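Local coordinates for Sts-2 protein (Mus musculus, PDB 3D4I), which interferes with CBL-mediated down-regulation of receptor tyrosine kinases and carries an acid-dependent phosphatase activity in the 2H-phosphatase domain described here, at residues R53-G57 / I58-E62; G26-W29 / L30-T34; S264-W268 / R269-S273. All blocks are in the same frame, centred on the assembly; numbering follows the deposited sequence. Where two conformers were deposited one is given.

Contact 1: R53-G57 / I58-E62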
loop_
_atom_site.group_PDB
_atom_site.type_symbol
_atom_site.label_atom_id
_atom_site.label_comp_id
_atom_site.label_asym_id
_atom_site.label_seq_id
_atom_site.Cartn_x
_atom_site.Cartn_y
_atom_site.Cartn_z
ATOM N N ARG A 53 3.763 19.711 11.533
ATOM C CA ARG A 53 3.729 21.114 11.966
ATOM C C ARG A 53 4.655 21.914 11.068
ATOM O O ARG A 53 5.806 21.526 10.843
ATOM C CB ARG A 53 4.149 21.262 13.434
ATOM C CG ARG A 53 2.990 21.282 14.430
ATOM C CD ARG A 53 2.446 22.701 14.637
ATOM N NE ARG A 53 1.222 22.731 15.444
ATOM C CZ ARG A 53 0.003 22.452 14.978
ATOM N NH1 ARG A 53 -0.168 22.103 13.705
ATOM N NH2 ARG A 53 -1.050 22.513 15.786
ATOM N N ARG A 54 4.138 23.012 10.538
ATOM C CA ARG A 54 4.826 23.739 9.482
ATOM C C ARG A 54 4.827 25.231 9.767
ATOM O O ARG A 54 4.015 25.731 10.563
ATOM C CB ARG A 54 4.173 23.430 8.114
ATOM C CG ARG A 54 5.005 23.818 6.883
ATOM C CD ARG A 54 4.801 22.859 5.683
ATOM N NE ARG A 54 5.681 23.190 4.564
ATOM C CZ ARG A 54 6.015 22.373 3.554
ATOM N NH1 ARG A 54 5.570 21.125 3.486
ATOM N NH2 ARG A 54 6.829 22.811 2.610
ATOM N N SER A 55 5.771 25.932 9.146
ATOM C CA SER A 55 5.746 27.388 9.115
ATOM C C SER A 55 4.668 27.824 8.133
ATOM O O SER A 55 4.417 27.141 7.130
ATOM C CB SER A 55 7.110 27.961 8.714
ATOM O OG SER A 55 7.768 27.122 7.778
ATOM N N ASN A 56 4.025 28.949 8.449
ATOM C CA ASN A 56 2.963 29.552 7.627
ATOM C C ASN A 56 1.713 28.664 7.478
ATOM O O ASN A 56 0.951 28.795 6.509
ATOM C CB ASN A 56 3.487 30.023 6.247
ATOM C CG ASN A 56 4.959 30.488 6.271
ATOM O OD1 ASN A 56 5.675 30.345 5.273
ATOM N ND2 ASN A 56 5.406 31.043 7.401
ATOM N N GLY A 57 1.510 27.765 8.441
ATOM C CA GLY A 57 0.347 26.873 8.446
ATOM C C GLY A 57 0.294 25.878 7.293
ATOM O O GLY A 57 1.319 25.550 6.690
ATOM N N ILE A 58 -0.922 25.426 6.989
ATOM C CA ILE A 58 -1.218 24.422 5.955
ATOM C C ILE A 58 -0.844 24.843 4.520
ATOM O O ILE A 58 -0.600 23.991 3.664
ATOM C CB ILE A 58 -2.739 24.044 6.021
ATOM C CG1 ILE A 58 -3.021 22.664 5.435
ATOM C CG2 ILE A 58 -3.622 25.143 5.394
ATOM C CD1 ILE A 58 -4.468 22.205 5.633
ATOM N N LYS A 59 -0.801 26.152 4.267
ATOM C CA LYS A 59 -0.640 26.679 2.904
ATOM C C LYS A 59 0.699 26.375 2.217
ATOM O O LYS A 59 0.774 26.392 0.991
ATOM C CB LYS A 59 -0.930 28.190 2.852
ATOM C CG LYS A 59 -2.281 28.551 2.242
ATOM C CD LYS A 59 -2.380 30.058 1.962
ATOM C CE LYS A 59 -3.070 30.364 0.628
ATOM N NZ LYS A 59 -2.180 30.080 -0.547
ATOM N N ASP A 60 1.744 26.097 2.993
ATOM C CA ASP A 60 3.069 25.824 2.419
ATOM C C ASP A 60 3.210 24.441 1.773
ATOM O O ASP A 60 4.150 24.193 1.011
ATOM C CB ASP A 60 4.157 26.036 3.474
ATOM C CG ASP A 60 4.384 27.506 3.808
ATOM O OD1 ASP A 60 3.820 28.394 3.124
ATOM O OD2 ASP A 60 5.137 27.770 4.776
ATOM N N PHE A 61 2.272 23.540 2.067
ATOM C CA PHE A 61 2.242 22.219 1.443
ATOM C C PHE A 61 1.868 22.270 -0.038
ATOM O O PHE A 61 2.114 21.318 -0.777
ATOM C CB PHE A 61 1.291 21.300 2.196
ATOM C CG PHE A 61 1.761 20.940 3.573
ATOM C CD1 PHE A 61 2.669 19.897 3.767
ATOM C CD2 PHE A 61 1.280 21.630 4.688
ATOM C CE1 PHE A 61 3.097 19.562 5.044
ATOM C CE2 PHE A 61 1.704 21.288 5.981
ATOM C CZ PHE A 61 2.603 20.259 6.161
ATOM N N GLU A 62 1.289 23.398 -0.452
ATOM C CA GLU A 62 0.925 23.690 -1.850
ATOM C C GLU A 62 1.918 23.025 -2.818
ATOM O O GLU A 62 1.527 22.189 -3.632
ATOM C CB GLU A 62 0.848 25.228 -2.052
ATOM C CG GLU A 62 0.909 25.714 -3.505
ATOM C CD GLU A 62 0.900 27.235 -3.648
ATOM O OE1 GLU A 62 1.524 27.946 -2.828
ATOM O OE2 GLU A 62 0.280 27.725 -4.614
#
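Arg54 lies across one face of the Phe61 ring. Arg54 CD sits 3.5 Å from the Phe61 ring centroid in a CH-pi contact. Further out, Arg54 CZ stands 4.4 Å from the same Phe61 centroid, a cation-pi contact over the face. The guanidinium is not laid flat on the ring, since the two planes stand 69° apart; Arg54 NH1 leads, 3.2 Å from Phe61 CD1. With CG opposite the backbone N (chi1 -164°) and a bend at the next torsion, the chain is carried past Asp60, whose CB lies 3.4 Å from Arg54 NE. Asp60 O sits over one face of the guanidinium without a hydrogen bond. The backbone folds here as a type II beta turn, Arg54 to Gly57, running into a 3-10 segment, all in the loop before helix 69-85 of this histidine phosphatase superfamily domain. Gly57, at positive phi, closes the turn. The charge of Arg54 is met by Asp64, a salt bridge to NH2, rather than by Asp60. With an alanine here, Phe61 would probably lose most of this cover, and Asp64 is likely to lose its salt-bridge mate. Leu98 of helix 98-111 packs against both Arg54 and Phe61.

Contact 2: G26-W29 / L30-T34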
loop_
_atom_site.group_PDB
_atom_site.type_symbol
_atom_site.label_atom_id
_atom_site.label_comp_id
_atom_site.label_asym_id
_atom_site.label_seq_id
_atom_site.Cartn_x
_atom_site.Cartn_y
_atom_site.Cartn_z
ATOM N N GLY A 26 -4.736 15.143 -7.624
ATOM C CA GLY A 26 -4.585 16.233 -8.601
ATOM C C GLY A 26 -4.141 17.554 -8.004
ATOM O O GLY A 26 -3.827 17.643 -6.810
ATOM N N LYS A 27 -4.084 18.595 -8.846
ATOM C CA LYS A 27 -3.510 19.870 -8.414
ATOM C C LYS A 27 -4.318 20.576 -7.296
ATOM O O LYS A 27 -3.745 21.326 -6.517
ATOM C CB LYS A 27 -3.195 20.814 -9.619
ATOM C CG LYS A 27 -4.331 21.067 -10.616
ATOM C CD LYS A 27 -3.795 21.837 -11.880
ATOM C CE LYS A 27 -4.899 22.221 -12.911
ATOM N NZ LYS A 27 -4.345 23.066 -14.108
ATOM N N SER A 28 -5.609 20.267 -7.202
ATOM C CA SER A 28 -6.511 20.788 -6.161
ATOM C C SER A 28 -6.503 20.013 -4.838
ATOM O O SER A 28 -7.332 20.278 -3.983
ATOM C CB SER A 28 -7.940 20.855 -6.687
ATOM O OG SER A 28 -8.586 19.591 -6.721
ATOM N N TRP A 29 -5.566 19.077 -4.671
ATOM C CA TRP A 29 -5.532 18.214 -3.464
ATOM C C TRP A 29 -5.610 19.025 -2.152
ATOM O O TRP A 29 -6.312 18.636 -1.237
ATOM C CB TRP A 29 -4.291 17.288 -3.476
ATOM C CG TRP A 29 -3.033 18.012 -3.091
ATOM C CD1 TRP A 29 -2.223 18.736 -3.910
ATOM C CD2 TRP A 29 -2.483 18.141 -1.767
ATOM N NE1 TRP A 29 -1.197 19.285 -3.196
ATOM C CE2 TRP A 29 -1.330 18.941 -1.875
ATOM C CE3 TRP A 29 -2.854 17.643 -0.503
ATOM C CZ2 TRP A 29 -0.533 19.265 -0.774
ATOM C CZ3 TRP A 29 -2.064 17.965 0.601
ATOM C CH2 TRP A 29 -0.916 18.768 0.455
ATOM N N LEU A 30 -4.885 20.137 -2.057
ATOM C CA LEU A 30 -4.837 20.896 -0.789
ATOM C C LEU A 30 -6.190 21.507 -0.402
ATOM O O LEU A 30 -6.577 21.493 0.775
ATOM C CB LEU A 30 -3.693 21.918 -0.768
ATOM C CG LEU A 30 -3.467 22.718 0.529
ATOM C CD1 LEU A 30 -3.229 21.765 1.703
ATOM C CD2 LEU A 30 -2.295 23.702 0.369
ATOM N N GLN A 31 -6.917 22.009 -1.394
ATOM C CA GLN A 31 -8.271 22.541 -1.165
ATOM C C GLN A 31 -9.260 21.435 -0.806
ATOM O O GLN A 31 -10.187 21.679 -0.061
ATOM C CB GLN A 31 -8.779 23.357 -2.367
ATOM C CG GLN A 31 -8.031 24.672 -2.599
ATOM C CD GLN A 31 -6.634 24.464 -3.107
ATOM O OE1 GLN A 31 -6.420 23.702 -4.038
ATOM N NE2 GLN A 31 -5.666 25.107 -2.476
ATOM N N GLN A 32 -9.047 20.215 -1.316
ATOM C CA GLN A 32 -9.873 19.058 -0.939
ATOM C C GLN A 32 -9.810 18.723 0.548
ATOM O O GLN A 32 -10.786 18.238 1.122
ATOM C CB GLN A 32 -9.481 17.799 -1.749
ATOM C CG GLN A 32 -9.698 17.971 -3.261
ATOM C CD GLN A 32 -9.101 16.837 -4.076
ATOM O OE1 GLN A 32 -9.156 15.685 -3.678
ATOM N NE2 GLN A 32 -8.551 17.168 -5.223
ATOM N N CYS A 33 -8.657 18.948 1.157
ATOM C CA CYS A 33 -8.408 18.463 2.514
ATOM C C CYS A 33 -8.294 19.587 3.541
ATOM O O CYS A 33 -7.779 19.367 4.627
ATOM C CB CYS A 33 -7.159 17.550 2.542
ATOM S SG CYS A 33 -5.562 18.351 2.228
ATOM N N THR A 34 -8.825 20.767 3.183
ATOM C CA THR A 34 -8.836 21.959 4.042
ATOM C C THR A 34 -10.284 22.279 4.392
ATOM O O THR A 34 -11.112 22.466 3.504
ATOM C CB THR A 34 -8.182 23.181 3.306
ATOM O OG1 THR A 34 -6.837 22.857 2.937
ATOM C CG2 THR A 34 -8.151 24.433 4.187
HETATM O O HOH W 1 -3.849 21.991 -4.166
#
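Gln32 reaches back to Ser28 with two bonds at the first turn of helix 29-32: its NE2 donates to Ser28 OG at 2.8 Å, and its backbone N donates to Ser28 O at 3.2 Å. This short helix of the phosphatase domain packs against helix 21-25 through the indole of Trp29. Ser28 holds the N-cap position, yet its hydroxyl makes no capping bond; it receives the glutamine amide instead, which meets it nearly in plane. Gln32 can do this because its chain runs extended beyond CG.

One residue on, Trp29 folds its indole over the start of the helix. A chi1 of 77° tucks Trp29 CG in over its own backbone, which brings Leu30 N over a face of the indole and sets Leu30 CB 4.0 Å from the centroid of the six-membered ring, a CH-pi contact 12° from the normal. Cys33 SG approaches the same ring obliquely, 3.9 Å from Trp29 CZ3.

Around this inner set come the groups that position it. A type I turn delivers the chain into the helix, closed by Trp29 N to Gly26 O at 3.1 Å. Gln32 NE2 also donates to Phe25 O, so the amide ties the helix to the end of helix 21-25. Val21, Asp22 and Pro66 pack on the indole, while Tyr40 and Phe47 touch Cys33. A water close to Lys27 O accepts from Leu30 N at 3.0 Å and donates to Gln31 OE1 at 3.1 Å. At the far end, Thr34 OG1 donates to Leu30 O at 2.6 Å, tilted out of the carbonyl plane.

Contact 3: S264-W268 / R269-S273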
loop_
_atom_site.group_PDB
_atom_site.type_symbol
_atom_site.label_atom_id
_atom_site.label_comp_id
_atom_site.label_asym_id
_atom_site.label_seq_id
_atom_site.Cartn_x
_atom_site.Cartn_y
_atom_site.Cartn_z
ATOM N N SER A 264 -9.989 2.433 -7.269
ATOM C CA SER A 264 -10.858 3.521 -7.720
ATOM C C SER A 264 -11.620 4.143 -6.567
ATOM O O SER A 264 -11.903 3.466 -5.568
ATOM C CB SER A 264 -11.890 2.998 -8.706
ATOM O OG SER A 264 -12.925 2.355 -7.954
ATOM N N VAL A 265 -11.981 5.423 -6.729
ATOM C CA VAL A 265 -12.917 6.091 -5.822
ATOM C C VAL A 265 -14.263 5.344 -5.904
ATOM O O VAL A 265 -14.591 4.809 -6.962
ATOM C CB VAL A 265 -13.059 7.620 -6.167
ATOM C CG1 VAL A 265 -13.747 7.847 -7.525
ATOM C CG2 VAL A 265 -13.773 8.383 -5.060
ATOM N N PHE A 266 -15.008 5.281 -4.796
ATOM C CA PHE A 266 -16.258 4.498 -4.731
ATOM C C PHE A 266 -17.275 4.969 -3.687
ATOM O O PHE A 266 -16.965 5.103 -2.500
ATOM C CB PHE A 266 -15.928 3.030 -4.448
ATOM C CG PHE A 266 -17.128 2.150 -4.242
ATOM C CD1 PHE A 266 -17.917 1.765 -5.319
ATOM C CD2 PHE A 266 -17.446 1.670 -2.977
ATOM C CE1 PHE A 266 -19.018 0.925 -5.133
ATOM C CE2 PHE A 266 -18.538 0.833 -2.784
ATOM C CZ PHE A 266 -19.326 0.462 -3.861
ATOM N N ASN A 267 -18.512 5.145 -4.137
ATOM C CA ASN A 267 -19.617 5.488 -3.269
ATOM C C ASN A 267 -20.815 4.670 -3.748
ATOM O O ASN A 267 -21.378 4.965 -4.802
ATOM C CB ASN A 267 -19.861 7.009 -3.353
ATOM C CG ASN A 267 -21.131 7.472 -2.620
ATOM O OD1 ASN A 267 -21.958 6.672 -2.183
ATOM N ND2 ASN A 267 -21.291 8.796 -2.511
ATOM N N TRP A 268 -21.168 3.633 -2.984
ATOM C CA TRP A 268 -22.242 2.687 -3.345
ATOM C C TRP A 268 -23.600 3.349 -3.603
ATOM O O TRP A 268 -24.244 3.071 -4.613
ATOM C CB TRP A 268 -22.413 1.619 -2.263
ATOM C CG TRP A 268 -23.421 0.521 -2.585
ATOM C CD1 TRP A 268 -24.541 0.197 -1.861
ATOM C CD2 TRP A 268 -23.385 -0.401 -3.693
ATOM N NE1 TRP A 268 -25.197 -0.859 -2.445
ATOM C CE2 TRP A 268 -24.511 -1.245 -3.569
ATOM C CE3 TRP A 268 -22.517 -0.586 -4.781
ATOM C CZ2 TRP A 268 -24.787 -2.265 -4.487
ATOM C CZ3 TRP A 268 -22.797 -1.601 -5.692
ATOM C CH2 TRP A 268 -23.918 -2.426 -5.537
ATOM N N ARG A 269 -24.032 4.188 -2.667
ATOM C CA ARG A 269 -25.295 4.912 -2.799
ATOM C C ARG A 269 -25.322 5.724 -4.104
ATOM O O ARG A 269 -26.299 5.666 -4.849
ATOM C CB ARG A 269 -25.525 5.807 -1.578
ATOM C CG ARG A 269 -25.772 5.046 -0.283
ATOM C CD ARG A 269 -25.883 5.981 0.923
ATOM N NE ARG A 269 -27.010 6.909 0.800
ATOM C CZ ARG A 269 -26.904 8.195 0.462
ATOM N NH1 ARG A 269 -25.712 8.740 0.203
ATOM N NH2 ARG A 269 -28.002 8.946 0.374
ATOM N N ASN A 270 -24.229 6.436 -4.377
ATOM C CA ASN A 270 -24.003 7.156 -5.637
ATOM C C ASN A 270 -23.956 6.218 -6.861
ATOM O O ASN A 270 -24.561 6.497 -7.906
ATOM C CB ASN A 270 -22.685 7.940 -5.526
ATOM C CG ASN A 270 -22.635 9.156 -6.431
ATOM O OD1 ASN A 270 -23.291 10.173 -6.168
ATOM N ND2 ASN A 270 -21.837 9.068 -7.499
ATOM N N TRP A 271 -23.236 5.107 -6.713
ATOM C CA TRP A 271 -23.009 4.103 -7.761
ATOM C C TRP A 271 -24.328 3.489 -8.255
ATOM O O TRP A 271 -24.541 3.328 -9.460
ATOM C CB TRP A 271 -22.098 3.021 -7.159
ATOM C CG TRP A 271 -21.434 2.005 -8.064
ATOM C CD1 TRP A 271 -21.968 0.827 -8.502
ATOM C CD2 TRP A 271 -20.067 2.017 -8.529
ATOM N NE1 TRP A 271 -21.052 0.134 -9.256
ATOM C CE2 TRP A 271 -19.874 0.838 -9.286
ATOM C CE3 TRP A 271 -19.001 2.928 -8.407
ATOM C CZ2 TRP A 271 -18.652 0.539 -9.917
ATOM C CZ3 TRP A 271 -17.782 2.628 -9.033
ATOM C CH2 TRP A 271 -17.626 1.449 -9.785
ATOM N N ILE A 272 -25.220 3.173 -7.321
ATOM C CA ILE A 272 -26.499 2.548 -7.655
ATOM C C ILE A 272 -27.579 3.547 -8.094
ATOM O O ILE A 272 -28.718 3.150 -8.369
ATOM C CB ILE A 272 -27.039 1.668 -6.503
ATOM C CG1 ILE A 272 -27.346 2.510 -5.263
ATOM C CG2 ILE A 272 -26.065 0.526 -6.200
ATOM C CD1 ILE A 272 -28.186 1.790 -4.220
ATOM N N SER A 273 -27.213 4.829 -8.158
ATOM C CA SER A 273 -28.108 5.891 -8.636
ATOM C C SER A 273 -27.878 6.233 -10.109
ATOM O O SER A 273 -26.760 6.123 -10.627
ATOM C CB SER A 273 -27.958 7.151 -7.770
ATOM O OG SER A 273 -28.386 6.895 -6.440
#
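Asn267 O takes the backbone N-H of Trp271 at 2.7 Å, the first i to i+4 bond of the short helix 268-271 near the C-terminus. Asn267 is its N-cap: OD1 accepts from Asn270 N at 3.2 Å, a capping bond whose N-H points almost straight at the oxygen (178°) although the donor stands well above the plane of the side-chain carbonyl. CG lying opposite the backbone N (chi1 172°) swings the amide over the helix start, where CG also rests against Asn270 CB. One residue along, Trp268 O accepts from Ile272 N at 2.9 Å.

Beside these bonds Phe266, Trp268 and Trp271 form an aromatic cluster. Phe266 and Trp271 make a T-shaped (edge-to-face) pair with planes 64° apart, the edge of the phenyl ring directed at the indole face and Phe266 CD1 coming to 3.5 Å from Trp271 CE3. The two tryptophans are nearly parallel but slid apart and barely overlap; they meet where Trp268 CZ3 lies 3.8 Å from Trp271 CD1. Ile272 then lays CG2 on a face of Trp268, 3.5 Å from the centroid of the six-membered ring in a CH-pi contact.

The cluster lies against the second subunit. Trp271 NE1 donates to Leu227 O of the second subunit, and Phe266 N is hydrogen-bonded to Thr257 OG1 there. Pro232 and Cys237 of that subunit pack on Phe266 and Trp268 respectively, so the C-terminal tail docks on its partner. At the last residue, Ser273 OG donates back to Arg269 O at 2.9 Å.

Along the chain the order is contact 2, contact 1, contact 3. Contacts 1 and 2 are neighbours, with centres 13 Å apart: residues 53-62 lie in the long loop between helices 29-32 and 69-85, and pack directly on the first of these, as where Phe61 O meets Trp29 CZ2 at 3.3 Å. Contact 3 stands apart at the C-terminus, beyond strand 248-251, its centre 21 Å from that of contact 2 and 33 Å from that of contact 1; it touches neither. None of the three includes a strand of the central mixed sheet. The first two thus pack together on one side of the domain, while the third reaches out to the second subunit.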